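Local coordinates for lytic Polysaccharide Monooxygenase (Phytophthora infestans, PDB 6Z5Y), which is a copper-dependent monooxygenase that probably cleaves pectic polysaccharides of the plant cell wall by oxidation during infection, at residues R92-A97 and T126-K131; G98-W103 and L145-L150; A5-S10 and N166-T171. All coordinates share one frame; numbering follows the deposited sequence.

Contact 1: R92-A97 and T126-K131. With CU (copper (II) ion), chain C.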
loop_
_atom_site.group_PDB
_atom_site.type_symbol
_atom_site.label_atom_id
_atom_site.label_comp_id
_atom_site.label_asym_id
_atom_site.label_seq_id
_atom_site.Cartn_x
_atom_site.Cartn_y
_atom_site.Cartn_z
ATOM N N ARG A 92 8.499 8.919 2.263
ATOM C CA ARG A 92 9.399 8.826 3.411
ATOM C C ARG A 92 9.871 7.390 3.445
ATOM O O ARG A 92 9.560 6.589 2.529
ATOM C CB ARG A 92 8.674 9.262 4.696
ATOM C CG ARG A 92 7.431 8.431 4.989
ATOM C CD ARG A 92 6.952 8.549 6.428
ATOM N NE ARG A 92 6.621 9.937 6.757
ATOM C CZ ARG A 92 6.701 10.469 7.973
ATOM N NH1 ARG A 92 7.047 9.735 9.000
ATOM N NH2 ARG A 92 6.458 11.749 8.097
ATOM N N GLY A 93 10.602 7.033 4.483
ATOM C CA GLY A 93 10.927 5.635 4.727
ATOM C C GLY A 93 9.753 4.883 5.287
ATOM O O GLY A 93 8.781 5.502 5.774
ATOM N N ILE A 94 9.862 3.575 5.276
ATOM C CA ILE A 94 8.789 2.706 5.785
ATOM C C ILE A 94 9.153 2.207 7.189
ATOM O O ILE A 94 10.204 1.565 7.340
ATOM C CB ILE A 94 8.524 1.552 4.809
ATOM C CG1 ILE A 94 8.019 2.060 3.462
ATOM C CG2 ILE A 94 7.588 0.549 5.451
ATOM C CD1 ILE A 94 7.966 0.995 2.396
ATOM N N VAL A 95 8.316 2.518 8.181
ATOM C CA VAL A 95 8.654 2.233 9.593
ATOM C C VAL A 95 7.666 1.296 10.227
ATOM O O VAL A 95 7.749 1.142 11.438
ATOM C CB VAL A 95 8.786 3.512 10.455
ATOM C CG1 VAL A 95 9.745 4.514 9.874
ATOM C CG2 VAL A 95 7.417 4.131 10.762
ATOM N N HIS A 96 6.755 0.682 9.478
ATOM C CA HIS A 96 5.874 -0.361 10.022
ATOM C C HIS A 96 6.009 -1.610 9.181
ATOM O O HIS A 96 6.103 -1.498 7.957
ATOM C CB HIS A 96 4.400 0.041 10.014
ATOM C CG HIS A 96 4.143 1.421 10.518
ATOM N ND1 HIS A 96 4.453 1.832 11.795
ATOM C CD2 HIS A 96 3.533 2.468 9.935
ATOM C CE1 HIS A 96 4.086 3.097 11.934
ATOM N NE2 HIS A 96 3.500 3.511 10.821
ATOM N N ALA A 97 5.996 -2.765 9.829
ATOM C CA ALA A 97 5.956 -4.054 9.135
ATOM C C ALA A 97 4.619 -4.235 8.428
ATOM O O ALA A 97 3.614 -3.646 8.791
ATOM C CB ALA A 97 6.177 -5.177 10.088
ATOM N N THR A 126 15.209 7.632 5.491
ATOM C CA THR A 126 15.672 7.114 4.174
ATOM C C THR A 126 14.465 6.859 3.282
ATOM O O THR A 126 13.622 6.055 3.644
ATOM C CB THR A 126 16.458 5.829 4.360
ATOM O OG1 THR A 126 17.596 6.152 5.150
ATOM C CG2 THR A 126 16.923 5.249 3.049
ATOM N N ILE A 127 14.395 7.500 2.137
ATOM C CA ILE A 127 13.228 7.342 1.266
ATOM C C ILE A 127 13.120 5.900 0.773
ATOM O O ILE A 127 14.090 5.352 0.283
ATOM C CB ILE A 127 13.322 8.318 0.094
ATOM C CG1 ILE A 127 13.480 9.755 0.571
ATOM C CG2 ILE A 127 12.145 8.152 -0.847
ATOM C CD1 ILE A 127 12.432 10.229 1.517
ATOM N N ALA A 128 11.942 5.312 0.912
ATOM C CA ALA A 128 11.683 3.973 0.376
ATOM C C ALA A 128 11.389 4.053 -1.118
ATOM O O ALA A 128 10.647 4.914 -1.550
ATOM C CB ALA A 128 10.540 3.304 1.105
ATOM N N VAL A 129 11.952 3.128 -1.851
ATOM C CA VAL A 129 11.796 3.051 -3.311
ATOM C C VAL A 129 11.280 1.667 -3.626
ATOM O O VAL A 129 11.881 0.661 -3.261
ATOM C CB VAL A 129 13.104 3.350 -4.051
ATOM C CG1 VAL A 129 12.857 3.191 -5.549
ATOM C CG2 VAL A 129 13.630 4.707 -3.716
ATOM N N PHE A 130 10.155 1.643 -4.324
ATOM C CA PHE A 130 9.532 0.383 -4.785
ATOM C C PHE A 130 10.066 0.065 -6.171
ATOM O O PHE A 130 10.001 0.912 -7.061
ATOM C CB PHE A 130 8.023 0.552 -4.861
ATOM C CG PHE A 130 7.382 0.925 -3.545
ATOM C CD1 PHE A 130 7.162 0.006 -2.553
ATOM C CD2 PHE A 130 7.015 2.243 -3.304
ATOM C CE1 PHE A 130 6.605 0.389 -1.334
ATOM C CE2 PHE A 130 6.456 2.629 -2.098
ATOM C CZ PHE A 130 6.266 1.702 -1.118
ATOM N N LYS A 131 10.548 -1.161 -6.343
ATOM C CA LYS A 131 11.044 -1.627 -7.632
ATOM C C LYS A 131 11.044 -3.142 -7.628
ATOM O O LYS A 131 11.106 -3.781 -6.583
ATOM C CB LYS A 131 12.465 -1.144 -7.714
ATOM C CG LYS A 131 13.500 -1.961 -6.925
ATOM C CD LYS A 131 13.465 -1.938 -5.387
ATOM C CE LYS A 131 14.717 -2.582 -4.802
ATOM N NZ LYS A 131 14.616 -2.879 -3.346
HETATM CU CU CU C . 2.749 5.240 10.488
#
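The loop that supplies one histidine of the copper site, residues 92-97, is tied at its start to segment 126-131 by a single backbone bond, from Ala128 N to Arg92 O. This bond is 3.1 Å long and straight at the hydrogen (173°), yet the donor stands 51° out of the carbonyl plane, so neither lone pair is addressed. Just beyond it the backbones close up: Gly93 CA lies 2.9 Å from Thr126 O, a tight approach that a residue without a side chain can make. On the outer side, Ile127 CD1 reaches back to Arg92 CA at 3.8 Å.

The apolar part is carried by Ile94. Its CG1 is anti to the carbonyl carbon (chi1 -63°), which directs the CG1-CD1 arm at the second segment. The methyl of Ala128 lies against this arm, with CB 3.7 Å from both CG1 and CD1 of Ile94. CD1 then continues to the Phe130 ring, meeting CZ at 4.0 Å at an oblique incidence. Phe130 in turn meets the rings of Phe90, Tyr119 and Phe147, placing the root of the loop in the aromatic interior.

Two residues further on, the chain leaves segment 126-131, and His96 NE2 binds copper at 1.9 Å. Val95 CG2 lies over the rim of one face of that imidazole, 3.7 Å above its plane. With the N-terminal His1, whose backbone N also binds the metal, and with Tyr164 completing the copper site, His96 forms the histidine brace characteristic of lytic polysaccharide monooxygenases, here in the copper-binding, probably catalytic, domain of a longer protein.

Contact 2: G98-W103 and L145-L150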
loop_
_atom_site.group_PDB
_atom_site.type_symbol
_atom_site.label_atom_id
_atom_site.label_comp_id
_atom_site.label_asym_id
_atom_site.label_seq_id
_atom_site.Cartn_x
_atom_site.Cartn_y
_atom_site.Cartn_z
ATOM N N GLY A 98 4.611 -5.099 7.425
ATOM C CA GLY A 98 3.370 -5.604 6.817
ATOM C C GLY A 98 3.410 -5.554 5.297
ATOM O O GLY A 98 4.290 -4.916 4.705
ATOM N N PRO A 99 2.452 -6.231 4.667
ATOM C CA PRO A 99 2.473 -6.382 3.222
ATOM C C PRO A 99 1.991 -5.124 2.494
ATOM O O PRO A 99 1.121 -4.386 2.966
ATOM C CB PRO A 99 1.483 -7.532 2.999
ATOM C CG PRO A 99 0.515 -7.411 4.165
ATOM C CD PRO A 99 1.386 -6.995 5.331
ATOM N N CYS A 100 2.523 -4.947 1.298
ATOM C CA CYS A 100 2.071 -3.862 0.430
ATOM C C CYS A 100 2.172 -4.324 -1.008
ATOM O O CYS A 100 2.819 -5.337 -1.353
ATOM C CB CYS A 100 2.777 -2.542 0.694
ATOM S SG CYS A 100 4.364 -2.300 -0.108
ATOM N N GLU A 101 1.493 -3.574 -1.874
ATOM C CA GLU A 101 1.425 -3.929 -3.282
ATOM C C GLU A 101 1.018 -2.718 -4.096
ATOM O O GLU A 101 0.392 -1.781 -3.603
ATOM C CB GLU A 101 0.505 -5.120 -3.483
ATOM C CG GLU A 101 -0.907 -4.846 -3.042
ATOM C CD GLU A 101 -1.728 -6.100 -2.804
ATOM O OE1 GLU A 101 -1.290 -6.952 -1.993
ATOM O OE2 GLU A 101 -2.830 -6.194 -3.342
ATOM N N ILE A 102 1.373 -2.785 -5.367
ATOM C CA ILE A 102 1.037 -1.751 -6.375
ATOM C C ILE A 102 0.360 -2.449 -7.536
ATOM O O ILE A 102 0.885 -3.465 -8.060
ATOM C CB ILE A 102 2.278 -0.998 -6.841
ATOM C CG1 ILE A 102 2.977 -0.297 -5.688
ATOM C CG2 ILE A 102 1.915 0.012 -7.933
ATOM C CD1 ILE A 102 4.335 0.290 -6.010
ATOM N N TRP A 103 -0.755 -1.884 -7.966
ATOM C CA TRP A 103 -1.520 -2.324 -9.139
ATOM C C TRP A 103 -1.573 -1.208 -10.159
ATOM O O TRP A 103 -1.634 -0.029 -9.793
ATOM C CB TRP A 103 -2.943 -2.664 -8.714
ATOM C CG TRP A 103 -3.083 -3.821 -7.785
ATOM C CD1 TRP A 103 -2.747 -3.873 -6.463
ATOM C CD2 TRP A 103 -3.655 -5.079 -8.102
ATOM N NE1 TRP A 103 -3.062 -5.095 -5.940
ATOM C CE2 TRP A 103 -3.625 -5.858 -6.926
ATOM C CE3 TRP A 103 -4.230 -5.627 -9.262
ATOM C CZ2 TRP A 103 -4.174 -7.133 -6.859
ATOM C CZ3 TRP A 103 -4.773 -6.894 -9.194
ATOM C CH2 TRP A 103 -4.725 -7.631 -8.007
ATOM N N LEU A 145 -2.973 3.842 -10.989
ATOM C CA LEU A 145 -2.086 3.160 -10.027
ATOM C C LEU A 145 -2.814 3.087 -8.694
ATOM O O LEU A 145 -3.396 4.060 -8.242
ATOM C CB LEU A 145 -0.778 3.917 -9.893
ATOM C CG LEU A 145 0.225 3.285 -8.913
ATOM C CD1 LEU A 145 1.660 3.645 -9.298
ATOM C CD2 LEU A 145 -0.016 3.724 -7.471
ATOM N N ARG A 146 -2.819 1.901 -8.100
ATOM C CA ARG A 146 -3.362 1.746 -6.751
ATOM C C ARG A 146 -2.316 1.120 -5.864
ATOM O O ARG A 146 -1.721 0.089 -6.205
ATOM C CB ARG A 146 -4.652 0.941 -6.749
ATOM C CG ARG A 146 -5.806 1.697 -7.396
ATOM C CD ARG A 146 -7.100 0.909 -7.353
ATOM N NE ARG A 146 -8.239 1.643 -7.910
ATOM C CZ ARG A 146 -8.565 1.701 -9.203
ATOM N NH1 ARG A 146 -7.864 1.042 -10.117
ATOM N NH2 ARG A 146 -9.617 2.407 -9.588
ATOM N N PHE A 147 -2.104 1.751 -4.722
ATOM C CA PHE A 147 -1.197 1.262 -3.663
ATOM C C PHE A 147 -2.035 0.830 -2.490
ATOM O O PHE A 147 -2.964 1.565 -2.086
ATOM C CB PHE A 147 -0.257 2.392 -3.261
ATOM C CG PHE A 147 0.650 2.098 -2.101
ATOM C CD1 PHE A 147 1.640 1.144 -2.232
ATOM C CD2 PHE A 147 0.474 2.708 -0.872
ATOM C CE1 PHE A 147 2.505 0.904 -1.161
ATOM C CE2 PHE A 147 1.318 2.456 0.192
ATOM C CZ PHE A 147 2.333 1.551 0.044
ATOM N N TYR A 148 -1.686 -0.303 -1.925
ATOM C CA TYR A 148 -2.309 -0.829 -0.702
ATOM C C TYR A 148 -1.199 -1.245 0.240
ATOM O O TYR A 148 -0.288 -1.977 -0.183
ATOM C CB TYR A 148 -3.171 -2.034 -1.016
ATOM C CG TYR A 148 -4.319 -1.797 -1.960
ATOM C CD1 TYR A 148 -4.160 -1.817 -3.327
ATOM C CD2 TYR A 148 -5.600 -1.568 -1.460
ATOM C CE1 TYR A 148 -5.259 -1.588 -4.172
ATOM C CE2 TYR A 148 -6.692 -1.345 -2.276
ATOM C CZ TYR A 148 -6.519 -1.352 -3.639
ATOM O OH TYR A 148 -7.580 -1.163 -4.502
ATOM N N TRP A 149 -1.353 -0.889 1.491
ATOM C CA TRP A 149 -0.375 -1.272 2.522
ATOM C C TRP A 149 -1.165 -1.569 3.797
ATOM O O TRP A 149 -1.930 -0.716 4.271
ATOM C CB TRP A 149 0.635 -0.151 2.748
ATOM C CG TRP A 149 1.669 -0.351 3.810
ATOM C CD1 TRP A 149 2.216 -1.518 4.244
ATOM C CD2 TRP A 149 2.333 0.707 4.512
ATOM N NE1 TRP A 149 3.152 -1.259 5.207
ATOM C CE2 TRP A 149 3.275 0.103 5.365
ATOM C CE3 TRP A 149 2.242 2.102 4.473
ATOM C CZ2 TRP A 149 4.107 0.864 6.198
ATOM C CZ3 TRP A 149 3.046 2.842 5.301
ATOM C CH2 TRP A 149 3.965 2.241 6.151
ATOM N N LEU A 150 -1.003 -2.781 4.301
ATOM C CA LEU A 150 -1.556 -3.157 5.611
ATOM C C LEU A 150 -0.419 -3.141 6.605
ATOM O O LEU A 150 0.407 -4.068 6.652
ATOM C CB LEU A 150 -2.176 -4.533 5.509
ATOM C CG LEU A 150 -2.931 -4.959 6.762
ATOM C CD1 LEU A 150 -4.213 -4.186 6.886
ATOM C CD2 LEU A 150 -3.148 -6.437 6.827
HETATM O O HOH W 1 5.832 -2.794 5.544
#
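Glu101 and Tyr148 exchange two backbone hydrogen bonds, and Trp103 and Arg146 two more, while Leu150 N donates to Pro99 O at 3.0 Å. The axes of strands 100-103 and 145-150 run 4.7 Å apart at 171°, so the pairing is antiparallel and close to straight. Cys100 with Trp149 and Ile102 with Phe147 are the non-hydrogen-bonded pairs between them.

On the face bearing Cys100, Ile102, Phe147 and Trp149, Ile102 CG1 comes to the edge of the Phe147 ring, 4.0 Å from CD1. Cys100 SG meets the same ring obliquely at CE1 (3.9 Å), a sulfur-aromatic contact. The indole of Trp149 leans on the neighbouring strand: CD1 is 3.3 Å from Pro99 O, which lies in the ring plane. Its NE1 gives a weak bond to a water that donates to Gly98 O.

The other face carries Glu101, Trp103, Tyr148 and Arg146, the last with its end leading away. The Trp103 and Tyr148 rings meet obliquely, their planes at 80°. Trp103 NE1 donates to Glu101 OE2 at 2.8 Å, only 1° from the indole plane, which helps hold the ring's rotation. The carboxylate is gripped again by Val56 N on OE1 and Arg57 N on OE2, at the start of helix 56-60, where the helix dipole would probably favour its negative charge. Asp61 takes the Tyr148 hydroxyl.

Further out, Cys115 closes the Cys100 disulfide and Tyr164 of the copper site stacks on Trp149. An antiparallel strand pair with one face packed on the smaller sheet through Ile4 and the other against helix 56-60 fits the beta-sandwich core of lytic polysaccharide monooxygenases.

Contact 3: A5-S10 and N166-T171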
loop_
_atom_site.group_PDB
_atom_site.type_symbol
_atom_site.label_atom_id
_atom_site.label_comp_id
_atom_site.label_asym_id
_atom_site.label_seq_id
_atom_site.Cartn_x
_atom_site.Cartn_y
_atom_site.Cartn_z
ATOM N N ALA A 5 4.768 9.108 -3.514
ATOM C CA ALA A 5 5.009 10.506 -3.873
ATOM C C ALA A 5 5.377 10.672 -5.341
ATOM O O ALA A 5 5.161 11.774 -5.880
ATOM C CB ALA A 5 6.082 11.079 -2.996
ATOM N N LYS A 6 5.945 9.672 -5.959
ATOM C CA LYS A 6 6.300 9.674 -7.382
ATOM C C LYS A 6 5.914 8.313 -7.908
ATOM O O LYS A 6 6.420 7.319 -7.422
ATOM C CB LYS A 6 7.791 9.913 -7.499
ATOM C CG LYS A 6 8.257 10.255 -8.879
ATOM C CD LYS A 6 9.708 10.641 -8.917
ATOM C CE LYS A 6 10.134 11.120 -10.278
ATOM N NZ LYS A 6 11.603 11.230 -10.346
ATOM N N PRO A 7 4.999 8.214 -8.870
ATOM C CA PRO A 7 4.271 9.327 -9.497
ATOM C C PRO A 7 3.399 10.080 -8.490
ATOM O O PRO A 7 2.988 9.532 -7.467
ATOM C CB PRO A 7 3.438 8.620 -10.567
ATOM C CG PRO A 7 3.244 7.244 -10.027
ATOM C CD PRO A 7 4.535 6.907 -9.327
ATOM N N ALA A 8 3.143 11.344 -8.791
ATOM C CA ALA A 8 2.544 12.234 -7.792
ATOM C C ALA A 8 1.051 12.018 -7.688
ATOM O O ALA A 8 0.308 12.137 -8.670
ATOM C CB ALA A 8 2.815 13.656 -8.159
ATOM N N PRO A 9 0.550 11.835 -6.461
ATOM C CA PRO A 9 -0.879 11.805 -6.201
ATOM C C PRO A 9 -1.491 13.207 -6.220
ATOM O O PRO A 9 -0.797 14.185 -6.044
ATOM C CB PRO A 9 -0.930 11.279 -4.768
ATOM C CG PRO A 9 0.341 11.832 -4.127
ATOM C CD PRO A 9 1.355 11.786 -5.230
ATOM N N SER A 10 -2.797 13.186 -6.383
ATOM C CA SER A 10 -3.670 14.336 -6.126
ATOM C C SER A 10 -4.457 14.034 -4.867
ATOM O O SER A 10 -4.615 12.870 -4.505
ATOM C CB SER A 10 -4.590 14.602 -7.311
ATOM O OG SER A 10 -3.850 14.846 -8.506
ATOM N N ASN A 166 -3.600 4.475 -1.771
ATOM C CA ASN A 166 -3.503 5.606 -2.710
ATOM C C ASN A 166 -4.073 5.153 -4.050
ATOM O O ASN A 166 -3.925 3.988 -4.445
ATOM C CB ASN A 166 -2.052 6.027 -2.953
ATOM C CG ASN A 166 -1.227 6.356 -1.732
ATOM O OD1 ASN A 166 -0.003 6.216 -1.808
ATOM N ND2 ASN A 166 -1.817 6.858 -0.659
ATOM N N CYS A 167 -4.642 6.098 -4.764
ATOM C CA CYS A 167 -5.044 5.961 -6.169
ATOM C C CYS A 167 -4.364 7.125 -6.881
ATOM O O CYS A 167 -4.580 8.256 -6.474
ATOM C CB CYS A 167 -6.555 6.066 -6.357
ATOM S SG CYS A 167 -7.412 4.699 -5.563
ATOM N N ILE A 168 -3.597 6.808 -7.930
ATOM C CA ILE A 168 -2.819 7.829 -8.655
ATOM C C ILE A 168 -3.034 7.623 -10.136
ATOM O O ILE A 168 -2.552 6.643 -10.706
ATOM C CB ILE A 168 -1.326 7.754 -8.305
ATOM C CG1 ILE A 168 -1.121 7.866 -6.785
ATOM C CG2 ILE A 168 -0.597 8.854 -9.042
ATOM C CD1 ILE A 168 0.316 7.758 -6.327
ATOM N N PRO A 169 -3.789 8.520 -10.795
ATOM C CA PRO A 169 -4.011 8.359 -12.214
ATOM C C PRO A 169 -2.707 8.665 -12.944
ATOM O O PRO A 169 -2.034 9.663 -12.619
ATOM C CB PRO A 169 -5.088 9.403 -12.541
ATOM C CG PRO A 169 -4.920 10.474 -11.451
ATOM C CD PRO A 169 -4.483 9.705 -10.216
ATOM N N LEU A 170 -2.422 7.872 -13.973
ATOM C CA LEU A 170 -1.211 8.033 -14.787
ATOM C C LEU A 170 -1.600 8.281 -16.234
ATOM O O LEU A 170 -2.583 7.752 -16.727
ATOM C CB LEU A 170 -0.314 6.804 -14.711
ATOM C CG LEU A 170 0.061 6.347 -13.298
ATOM C CD1 LEU A 170 1.039 5.194 -13.350
ATOM C CD2 LEU A 170 0.658 7.466 -12.485
ATOM N N THR A 171 -0.752 9.025 -16.907
ATOM C CA THR A 171 -0.908 9.304 -18.334
ATOM C C THR A 171 -0.553 8.080 -19.167
ATOM O O THR A 171 0.206 7.222 -18.773
ATOM C CB THR A 171 -0.017 10.479 -18.727
ATOM O OG1 THR A 171 1.346 10.136 -18.462
ATOM C CG2 THR A 171 -0.321 11.747 -17.970
HETATM O O HOH W 2 -4.298 10.896 -7.058
#
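Ile168 faces the extended run Pro7-Pro9 and meets its successive residues with different branches. With CG1 anti to the carbonyl carbon (chi1 -55°) and the chain extended beyond it, CD1 projects to Pro7 O at 3.4 Å, while CG2, beside its own carbonyl carbon, lies 3.4 Å from Ala8 O. Both meetings are methyl against carbonyl oxygen; Ala8 O has a polar partner elsewhere in the hydroxyl of Ser80. The approach of Pro9 is less certain, because that residue has two conformers: in one of them its ring carbon CB lies 4.0 Å from CG1 of Ile168.

Pro7 also lies across Leu170. The ring offers its CB and CG, and Leu170 CD2 sits 3.6 Å from CB, the two side chains crossing at a slant. A cis peptide bond precedes Pro7, and the chain reverses here after strand 4-6. CB of Pro7 points at segment 166-171, whereas that of Ala8 points away.

The two segments belong to the two sheets of the sandwich: strand 4-6 borders the small sheet beside strand 88-90, with a classic beta bulge where Ala5 and Lys6 face Thr89, and strand 158-170 pairs with strand 143-155 in the larger one. No direct hydrogen bond joins segments 5-10 and 166-171, so the polar link is made through solvent. A water accepts Ser10 N at 2.8 Å and probably donates to Cys167 O at 2.7 Å, bridging the strand to the outgoing chain. Nearby, Asn166 OD1 accepts the backbone N of Ile4, just ahead of segment 5-10, and Cys167 is held to Cys70 by a disulfide.

Contact 2 is the buried core of the three, centred about 3 Å from the centre of the chain; contact 3 is mostly buried and contact 1 partly, their centres about 13 and 11 Å out. Contact 2 rests on paired backbone bonds, contact 1 on one such bond plus a few apolar atoms, contact 3 on prolines against Ile168 and Leu170, plus a bridging water. Contacts 1 and 2 share an aromatic junction, where Phe130 CZ is 3.8 Å from Phe147 CE1. Contacts 2 and 3 are continuous through neighbouring strands 143-155 and 158-170. Contacts 1 and 3 do not touch, yet both reach the small sheet, through strands 129-130 and 4-6; only contact 1 holds a copper ligand.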